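Local coordinates for protein leucine aminopeptidase (Fimbriiglobus ruber, PDB 7D1B) that probably acts as a zinc-dependent glutaminyl cyclase of the M28 aminopeptidase family, converting N-terminal glutamine of peptides into pyroglutamate, at residues L232-H237 with I301-K306; G239-M244 with R275-A280. All coordinates share one frame; numbering follows the deposited sequence. Where two conformers were deposited one is given.

Contact 1 of 2, residues L232-H237 with I301-K306; sequences LDLFAH and IDFDYK
Asp302 OD2 is gripped from two directions: His237 NE2 donates to it across the contact at 2.9 Å, and the backbone N of Arg241 adds a second bond. The pair is a His-carboxylate hydrogen bond between two loops of the M28 zinc-peptidase fold, one leaving strand 225-232 and the other leaving the neighbouring parallel strand 297-300. The bond is nearly straight, 164° at the hydrogen, and lies close to the plane of the imidazole, whereas OD2 is met from above the carboxylate plane. Asn154 bonds ND1 on the other side of the ring, so both nitrogens are held and the ring's rotation is fixed. With CG between the backbone N and the carbonyl carbon (chi1 49°), the imidazole lies with one face against Tyr305, whose CD1 comes to 3.6 Å from CG of His237. The two rings meet obliquely, their planes 39° apart; the phenol OH is taken by Asp313. Replacing His237 by an alanine is likely to cost Asp302 OD2 a donor, leave Asn154 without its mate and open a gap beside the Tyr305 ring. The other carboxylate oxygen, OD1, accepts from Asp304 N in an Asx turn, which accompanies the type I turn from Asp302 to Tyr305. On the backbone, Asp302 N donates to Leu234 O at 2.9 Å. Leu234, close to the zinc ion, touches three side chains: CB lies alongside CG1 of Ile301, CD2 approaches CD2 of Tyr305 at 4.1 Å, and CD1 reaches the edge of the Phe303 ring, 3.8 Å from its CD1.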
ATOM      1  N   LEU A 232       0.372  -2.086   2.341  1.00 11.28           N
ATOM      2  CA  LEU A 232      -1.014  -2.056   2.804  1.00 12.00           C
ATOM      3  C   LEU A 232      -1.903  -2.526   1.663  1.00 12.14           C
ATOM      4  O   LEU A 232      -1.883  -1.918   0.594  1.00 13.40           O
ATOM      5  CB  LEU A 232      -1.382  -0.614   3.126  1.00 12.72           C
ATOM      6  CG  LEU A 232      -0.554   0.038   4.235  1.00 12.98           C
ATOM      7  CD1 LEU A 232      -0.870   1.536   4.284  1.00 15.22           C
ATOM      8  CD2 LEU A 232      -0.797  -0.652   5.578  1.00 16.92           C
ATOM      9  N   ASP A 233      -2.703  -3.571   1.883  1.00 11.91           N
ATOM     10  CA  ASP A 233      -3.597  -4.034   0.822  1.00 13.30           C
ATOM     11  C   ASP A 233      -4.805  -4.731   1.453  1.00 13.75           C
ATOM     12  O   ASP A 233      -4.618  -5.622   2.286  1.00 15.34           O
ATOM     13  CB  ASP A 233      -2.842  -5.044  -0.055  1.00 16.35           C
ATOM     14  CG  ASP A 233      -3.478  -5.230  -1.435  1.00 17.81           C
ATOM     15  OD1 ASP A 233      -4.483  -4.541  -1.763  1.00 19.13           O
ATOM     16  OD2 ASP A 233      -2.978  -6.073  -2.236  1.00 18.59           O
ATOM     17  N   LEU A 234      -6.026  -4.352   1.082  1.00 14.79           N
ATOM     18  CA  LEU A 234      -7.227  -5.026   1.578  1.00 12.74           C
ATOM     19  C   LEU A 234      -7.235  -5.081   3.106  1.00 12.07           C
ATOM     20  O   LEU A 234      -7.415  -6.145   3.710  1.00 13.42           O
ATOM     21  CB  LEU A 234      -7.404  -6.424   0.983  1.00 13.32           C
ATOM     22  CG  LEU A 234      -7.223  -6.584  -0.514  1.00 15.19           C
ATOM     23  CD1 LEU A 234      -7.354  -8.057  -0.871  1.00 18.43           C
ATOM     24  CD2 LEU A 234      -8.216  -5.776  -1.286  1.00 17.44           C
ATOM     25  N   PHE A 235      -7.068  -3.911   3.735  1.00 12.16           N
ATOM     26  CA  PHE A 235      -6.770  -3.854   5.161  1.00 11.53           C
ATOM     27  C   PHE A 235      -7.727  -2.987   5.952  1.00 11.38           C
ATOM     28  O   PHE A 235      -7.605  -2.955   7.177  1.00 12.47           O
ATOM     29  CB  PHE A 235      -5.349  -3.291   5.390  1.00 12.02           C
ATOM     30  CG  PHE A 235      -5.245  -1.833   5.083  1.00 12.10           C
ATOM     31  CD1 PHE A 235      -4.993  -1.396   3.795  1.00 12.95           C
ATOM     32  CD2 PHE A 235      -5.429  -0.876   6.078  1.00 13.43           C
ATOM     33  CE1 PHE A 235      -4.974  -0.043   3.484  1.00 13.67           C
ATOM     34  CE2 PHE A 235      -5.402   0.482   5.777  1.00 13.48           C
ATOM     35  CZ  PHE A 235      -5.160   0.895   4.477  1.00 13.31           C
ATOM     36  N   ALA A 236      -8.633  -2.251   5.304  1.00 11.81           N
ATOM     37  CA  ALA A 236      -9.304  -1.134   5.948  1.00 12.07           C
ATOM     38  C   ALA A 236     -10.769  -1.396   6.247  1.00 11.70           C
ATOM     39  O   ALA A 236     -11.456  -0.490   6.730  1.00 13.09           O
ATOM     40  CB  ALA A 236      -9.150   0.129   5.099  1.00 13.10           C
ATOM     41  N   HIS A 237     -11.260  -2.598   5.970  1.00 12.29           N
ATOM     42  CA  HIS A 237     -12.660  -2.923   6.214  1.00 12.20           C
ATOM     43  C   HIS A 237     -12.928  -3.184   7.696  1.00 12.14           C
ATOM     44  O   HIS A 237     -12.031  -3.498   8.492  1.00 12.62           O
ATOM     45  CB  HIS A 237     -13.088  -4.119   5.358  1.00 13.22           C
ATOM     46  CG  HIS A 237     -12.155  -5.279   5.425  1.00 12.42           C
ATOM     47  ND1 HIS A 237     -10.888  -5.243   4.877  1.00 13.40           N
ATOM     48  CD2 HIS A 237     -12.312  -6.520   5.946  1.00 12.56           C
ATOM     49  CE1 HIS A 237     -10.310  -6.419   5.055  1.00 13.37           C
ATOM     50  NE2 HIS A 237     -11.151  -7.211   5.702  1.00 13.27           N
ATOM     51  N   ILE A 301      -2.688  -7.332   5.176  1.00 12.31           N
ATOM     52  CA  ILE A 301      -3.749  -7.711   4.252  1.00 12.30           C
ATOM     53  C   ILE A 301      -4.719  -8.635   4.968  1.00 11.65           C
ATOM     54  O   ILE A 301      -4.321  -9.465   5.790  1.00 12.07           O
ATOM     55  CB  ILE A 301      -3.141  -8.398   2.998  1.00 12.79           C
ATOM     56  CG1 ILE A 301      -4.217  -8.813   1.979  1.00 13.84           C
ATOM     57  CG2 ILE A 301      -2.253  -9.599   3.379  1.00 14.12           C
ATOM     58  CD1 ILE A 301      -3.648  -9.179   0.612  1.00 15.81           C
ATOM     59  N   ASP A 302      -6.001  -8.533   4.606  1.00 11.90           N
ATOM     60  CA  ASP A 302      -6.977  -9.578   4.897  1.00 11.86           C
ATOM     61  C   ASP A 302      -7.486 -10.059   3.542  1.00 12.73           C
ATOM     62  O   ASP A 302      -8.378  -9.444   2.944  1.00 13.52           O
ATOM     63  CB  ASP A 302      -8.120  -9.069   5.765  1.00 12.82           C
ATOM     64  CG  ASP A 302      -9.189 -10.112   6.001  1.00 12.41           C
ATOM     65  OD1 ASP A 302      -9.041 -11.270   5.524  1.00 12.57           O
ATOM     66  OD2 ASP A 302     -10.179  -9.752   6.698  1.00 12.34           O
ATOM     67  N   PHE A 303      -6.925 -11.173   3.063  1.00 12.78           N
ATOM     68  CA  PHE A 303      -7.256 -11.607   1.718  1.00 14.14           C
ATOM     69  C   PHE A 303      -8.646 -12.213   1.640  1.00 15.32           C
ATOM     70  O   PHE A 303      -9.094 -12.529   0.539  1.00 19.21           O
ATOM     71  CB  PHE A 303      -6.166 -12.575   1.225  1.00 14.83           C
ATOM     72  CG  PHE A 303      -6.122 -12.777  -0.284  1.00 15.26           C
ATOM     73  CD1 PHE A 303      -6.471 -11.774  -1.197  1.00 16.98           C
ATOM     74  CD2 PHE A 303      -5.719 -14.004  -0.785  1.00 17.88           C
ATOM     75  CE1 PHE A 303      -6.400 -12.002  -2.576  1.00 18.36           C
ATOM     76  CE2 PHE A 303      -5.654 -14.230  -2.161  1.00 20.14           C
ATOM     77  CZ  PHE A 303      -5.990 -13.229  -3.047  1.00 19.13           C
ATOM     78  N   ASP A 304      -9.339 -12.368   2.770  1.00 13.88           N
ATOM     79  CA  ASP A 304     -10.727 -12.806   2.759  1.00 14.33           C
ATOM     80  C   ASP A 304     -11.726 -11.657   2.676  1.00 14.51           C
ATOM     81  O   ASP A 304     -12.935 -11.892   2.781  1.00 15.77           O
ATOM     82  CB  ASP A 304     -11.010 -13.709   3.960  1.00 14.54           C
ATOM     83  CG  ASP A 304     -10.236 -15.003   3.899  1.00 15.20           C
ATOM     84  OD1 ASP A 304     -10.094 -15.565   2.787  1.00 16.73           O
ATOM     85  OD2 ASP A 304      -9.749 -15.449   4.960  1.00 15.81           O
ATOM     86  N   TYR A 305     -11.264 -10.431   2.440  1.00 14.25           N
ATOM     87  CA  TYR A 305     -12.167  -9.306   2.246  1.00 14.11           C
ATOM     88  C   TYR A 305     -13.312  -9.704   1.322  1.00 13.77           C
ATOM     89  O   TYR A 305     -13.094 -10.151   0.191  1.00 14.55           O
ATOM     90  CB  TYR A 305     -11.388  -8.167   1.610  1.00 14.28           C
ATOM     91  CG  TYR A 305     -12.210  -6.955   1.240  1.00 13.10           C
ATOM     92  CD1 TYR A 305     -13.126  -6.396   2.133  1.00 13.81           C
ATOM     93  CD2 TYR A 305     -12.052  -6.347  -0.004  1.00 14.08           C
ATOM     94  CE1 TYR A 305     -13.851  -5.254   1.794  1.00 13.79           C
ATOM     95  CE2 TYR A 305     -12.767  -5.214  -0.348  1.00 14.13           C
ATOM     96  CZ  TYR A 305     -13.661  -4.666   0.555  1.00 13.37           C
ATOM     97  OH  TYR A 305     -14.364  -3.519   0.251  1.00 14.14           O
ATOM     98  N   LYS A 306     -14.541  -9.516   1.800  1.00 14.89           N
ATOM     99  CA  LYS A 306     -15.681 -10.099   1.110  1.00 16.51           C
ATOM    100  C   LYS A 306     -16.051  -9.367  -0.168  1.00 16.31           C
ATOM    101  O   LYS A 306     -16.761  -9.938  -0.995  1.00 19.43           O
ATOM    102  CB  LYS A 306     -16.905 -10.213   2.023  1.00 22.46           C
ATOM    103  CG  LYS A 306     -17.516  -8.918   2.426  0.56 25.55           C
ATOM    104  CD  LYS A 306     -18.712  -9.143   3.343  0.56 28.53           C
ATOM    105  CE  LYS A 306     -18.273  -9.745   4.669  0.56 30.33           C
ATOM    106  NZ  LYS A 306     -19.385  -9.734   5.664  0.56 31.44           N
TER

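Contact 2 of 2, residues G239-M244 with R275-A280; sequences GARLAM and RGFDRA
Arg241 reaches across to the 275-280 loop with its guanidinium end-on, NH1 and NH2 both donating to the single carbonyl oxygen Gly276 O, at 2.9 Å from NH1. That oxygen lies almost in the guanidinium plane, and the NH1 donor sits in the carbonyl plane. The side chain leaves opposite the backbone N (chi1 176°) and runs extended to NE, which carries the charged group to Gly276; Glu274 forms a salt bridge to NH2 and probably helps to balance the charge. The ring of Phe277 stands nearly perpendicular to the guanidinium, the planes 88° apart, with its CD1 3.5 Å from NH1 of Arg241; the backbone O of Arg241 lies at the ring's edge. Two residues on, Ala243 puts its methyl over one face of the guanidinium and packs CB against CE1 of Phe277 at 3.8 Å, so that the methyl touches both groups where they meet. At Met244 the contact passes to the backbone: its O receives Gly276 N at 2.8 Å, from above the carbonyl plane, and also Arg275 NH1 in a longer bond of 3.3 Å along a lone pair. The bend at chi2 (76°) turns the Arg275 chain so that NH1 comes to this oxygen; NH1 also bonds Thr281 O, and NH2 forms a salt bridge with Asp282. Met244 and Arg275 pair as a short parallel beta bridge, which ties strand 242-244 to strand 274-275 apart from the central sheet of the M28 fold.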
ATOM      1  N   GLY A 239     -13.722  -4.889  10.967  1.00 13.17           N
ATOM      2  CA  GLY A 239     -13.517  -6.241  11.447  1.00 14.46           C
ATOM      3  C   GLY A 239     -12.482  -7.016  10.667  1.00 12.75           C
ATOM      4  O   GLY A 239     -12.459  -8.250  10.745  1.00 14.24           O
ATOM      5  N   ALA A 240     -11.602  -6.327   9.938  1.00 12.38           N
ATOM      6  CA  ALA A 240     -10.579  -7.007   9.152  1.00 12.12           C
ATOM      7  C   ALA A 240      -9.769  -7.972  10.011  1.00 11.31           C
ATOM      8  O   ALA A 240      -9.508  -7.722  11.197  1.00 12.20           O
ATOM      9  CB  ALA A 240      -9.634  -5.969   8.538  1.00 12.90           C
ATOM     10  N   ARG A 241      -9.368  -9.079   9.398  1.00 11.62           N
ATOM     11  CA  ARG A 241      -8.504 -10.076  10.023  1.00 11.92           C
ATOM     12  C   ARG A 241      -7.154 -10.030   9.316  1.00 11.23           C
ATOM     13  O   ARG A 241      -6.984 -10.616   8.241  1.00 12.47           O
ATOM     14  CB  ARG A 241      -9.151 -11.458   9.941  1.00 12.95           C
ATOM     15  CG  ARG A 241      -8.277 -12.566  10.486  1.00 13.46           C
ATOM     16  CD  ARG A 241      -8.969 -13.943  10.333  1.00 14.01           C
ATOM     17  NE  ARG A 241      -8.019 -15.040  10.544  1.00 14.40           N
ATOM     18  CZ  ARG A 241      -7.189 -15.511   9.611  1.00 13.98           C
ATOM     19  NH1 ARG A 241      -7.221 -15.023   8.379  1.00 14.70           N
ATOM     20  NH2 ARG A 241      -6.322 -16.468   9.915  1.00 15.08           N
ATOM     21  N   LEU A 242      -6.209  -9.290   9.897  1.00 11.46           N
ATOM     22  CA  LEU A 242      -4.879  -9.084   9.310  1.00 11.41           C
ATOM     23  C   LEU A 242      -3.982 -10.190   9.844  1.00 11.56           C
ATOM     24  O   LEU A 242      -3.389 -10.080  10.917  1.00 11.75           O
ATOM     25  CB  LEU A 242      -4.354  -7.678   9.614  1.00 11.92           C
ATOM     26  CG  LEU A 242      -5.260  -6.519   9.172  1.00 11.64           C
ATOM     27  CD1 LEU A 242      -4.655  -5.190   9.601  1.00 12.09           C
ATOM     28  CD2 LEU A 242      -5.539  -6.548   7.666  1.00 12.70           C
ATOM     29  N   ALA A 243      -3.935 -11.292   9.098  1.00 13.38           N
ATOM     30  CA  ALA A 243      -3.198 -12.485   9.476  1.00 12.71           C
ATOM     31  C   ALA A 243      -1.851 -12.526   8.763  1.00 13.11           C
ATOM     32  O   ALA A 243      -1.488 -11.629   8.003  1.00 14.65           O
ATOM     33  CB  ALA A 243      -4.051 -13.738   9.226  1.00 13.77           C
ATOM     34  N   MET A 244      -1.094 -13.584   9.026  1.00 12.88           N
ATOM     35  CA  MET A 244       0.289 -13.678   8.581  1.00 12.81           C
ATOM     36  C   MET A 244       0.368 -14.552   7.334  1.00 14.21           C
ATOM     37  O   MET A 244       0.043 -15.741   7.373  1.00 14.84           O
ATOM     38  CB  MET A 244       1.126 -14.262   9.710  1.00 13.73           C
ATOM     39  CG  MET A 244       1.106 -13.370  10.935  1.00 13.77           C
ATOM     40  SD  MET A 244       1.898 -14.177  12.329  1.00 14.33           S
ATOM     41  CE  MET A 244       2.105 -12.782  13.440  1.00 14.85           C
ATOM     42  N   ARG A 275      -2.009 -17.945  10.854  1.00 13.21           N
ATOM     43  CA  ARG A 275      -1.403 -18.156   9.544  1.00 13.49           C
ATOM     44  C   ARG A 275      -2.466 -18.177   8.452  1.00 13.76           C
ATOM     45  O   ARG A 275      -3.373 -19.006   8.480  1.00 15.78           O
ATOM     46  CB  ARG A 275      -0.711 -19.521   9.563  1.00 16.17           C
ATOM     47  CG  ARG A 275      -0.053 -19.893   8.295  1.00 18.07           C
ATOM     48  CD  ARG A 275       1.226 -19.130   8.153  1.00 19.70           C
ATOM     49  NE  ARG A 275       1.932 -19.638   6.994  1.00 21.69           N
ATOM     50  CZ  ARG A 275       1.651 -19.288   5.748  1.00 21.68           C
ATOM     51  NH1 ARG A 275       0.695 -18.383   5.520  1.00 22.63           N
ATOM     52  NH2 ARG A 275       2.313 -19.853   4.731  1.00 23.46           N
ATOM     53  N   GLY A 276      -2.309 -17.321   7.452  1.00 13.96           N
ATOM     54  CA  GLY A 276      -3.044 -17.491   6.209  1.00 15.85           C
ATOM     55  C   GLY A 276      -4.493 -17.030   6.242  1.00 14.24           C
ATOM     56  O   GLY A 276      -5.001 -16.491   7.225  1.00 14.36           O
ATOM     57  N   PHE A 277      -5.164 -17.295   5.113  1.00 14.77           N
ATOM     58  CA  PHE A 277      -6.528 -16.862   4.817  1.00 14.88           C
ATOM     59  C   PHE A 277      -7.271 -18.023   4.182  1.00 16.07           C
ATOM     60  O   PHE A 277      -6.661 -18.967   3.673  1.00 17.60           O
ATOM     61  CB  PHE A 277      -6.512 -15.674   3.848  1.00 15.31           C
ATOM     62  CG  PHE A 277      -5.650 -14.548   4.347  1.00 13.63           C
ATOM     63  CD1 PHE A 277      -6.128 -13.676   5.320  1.00 14.18           C
ATOM     64  CD2 PHE A 277      -4.332 -14.415   3.930  1.00 14.31           C
ATOM     65  CE1 PHE A 277      -5.326 -12.692   5.844  1.00 13.61           C
ATOM     66  CE2 PHE A 277      -3.534 -13.405   4.439  1.00 14.01           C
ATOM     67  CZ  PHE A 277      -4.034 -12.552   5.406  1.00 13.94           C
ATOM     68  N   ASP A 278      -8.604 -17.952   4.199  1.00 15.65           N
ATOM     69  CA  ASP A 278      -9.371 -18.962   3.470  1.00 17.85           C
ATOM     70  C   ASP A 278      -9.035 -18.936   1.986  1.00 18.44           C
ATOM     71  O   ASP A 278      -8.961 -19.990   1.340  1.00 20.35           O
ATOM     72  CB  ASP A 278     -10.869 -18.737   3.658  1.00 20.59           C
ATOM     73  CG  ASP A 278     -11.343 -19.065   5.055  1.00 25.34           C
ATOM     74  OD1 ASP A 278     -10.617 -19.769   5.788  1.00 27.57           O
ATOM     75  OD2 ASP A 278     -12.463 -18.634   5.405  1.00 30.32           O
ATOM     76  N   ARG A 279      -8.842 -17.740   1.423  1.00 17.62           N
ATOM     77  CA  ARG A 279      -8.637 -17.622  -0.017  1.00 19.41           C
ATOM     78  C   ARG A 279      -7.259 -18.131  -0.432  1.00 19.80           C
ATOM     79  O   ARG A 279      -7.099 -18.638  -1.549  1.00 23.42           O
ATOM     80  CB  ARG A 279      -8.865 -16.165  -0.417  1.00 20.70           C
ATOM     81  CG  ARG A 279      -9.218 -15.853  -1.857  1.00 25.25           C
ATOM     82  CD  ARG A 279      -9.712 -14.385  -1.950  1.00 25.57           C
ATOM     83  NE  ARG A 279     -11.159 -14.267  -2.131  1.00 26.36           N
ATOM     84  CZ  ARG A 279     -11.934 -13.316  -1.608  1.00 23.99           C
ATOM     85  NH1 ARG A 279     -13.231 -13.311  -1.893  1.00 28.48           N
ATOM     86  NH2 ARG A 279     -11.451 -12.387  -0.795  1.00 21.43           N
ATOM     87  N   ALA A 280      -6.269 -18.037   0.455  1.00 18.37           N
ATOM     88  CA  ALA A 280      -4.904 -18.441   0.138  1.00 18.94           C
ATOM     89  C   ALA A 280      -4.058 -18.342   1.395  1.00 18.11           C
ATOM     90  O   ALA A 280      -4.289 -17.489   2.253  1.00 18.89           O
ATOM     91  CB  ALA A 280      -4.284 -17.541  -0.939  1.00 20.88           C
TER

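Contact 2 is nested inside the chain loop closed by contact 1, and their centres lie about 8 Å apart. The loops 301-306 and 275-280 meet directly: Asp304 OD2 probably accepts from Asp278 N at 2.9 Å, Phe303 O probably from Arg279 NH2 at 2.7 Å, and the Phe277 ring packs by CZ against Ile301 O. Arg241 joins the two contacts, with its backbone at the one and its guanidinium at the other. Contact 1 is next to the metal site formed by Asp155, Glu188 and His309: the side chain of Leu234 is about 5 Å from the zinc ion, whereas that of Phe277 in contact 2 is about 14 Å away.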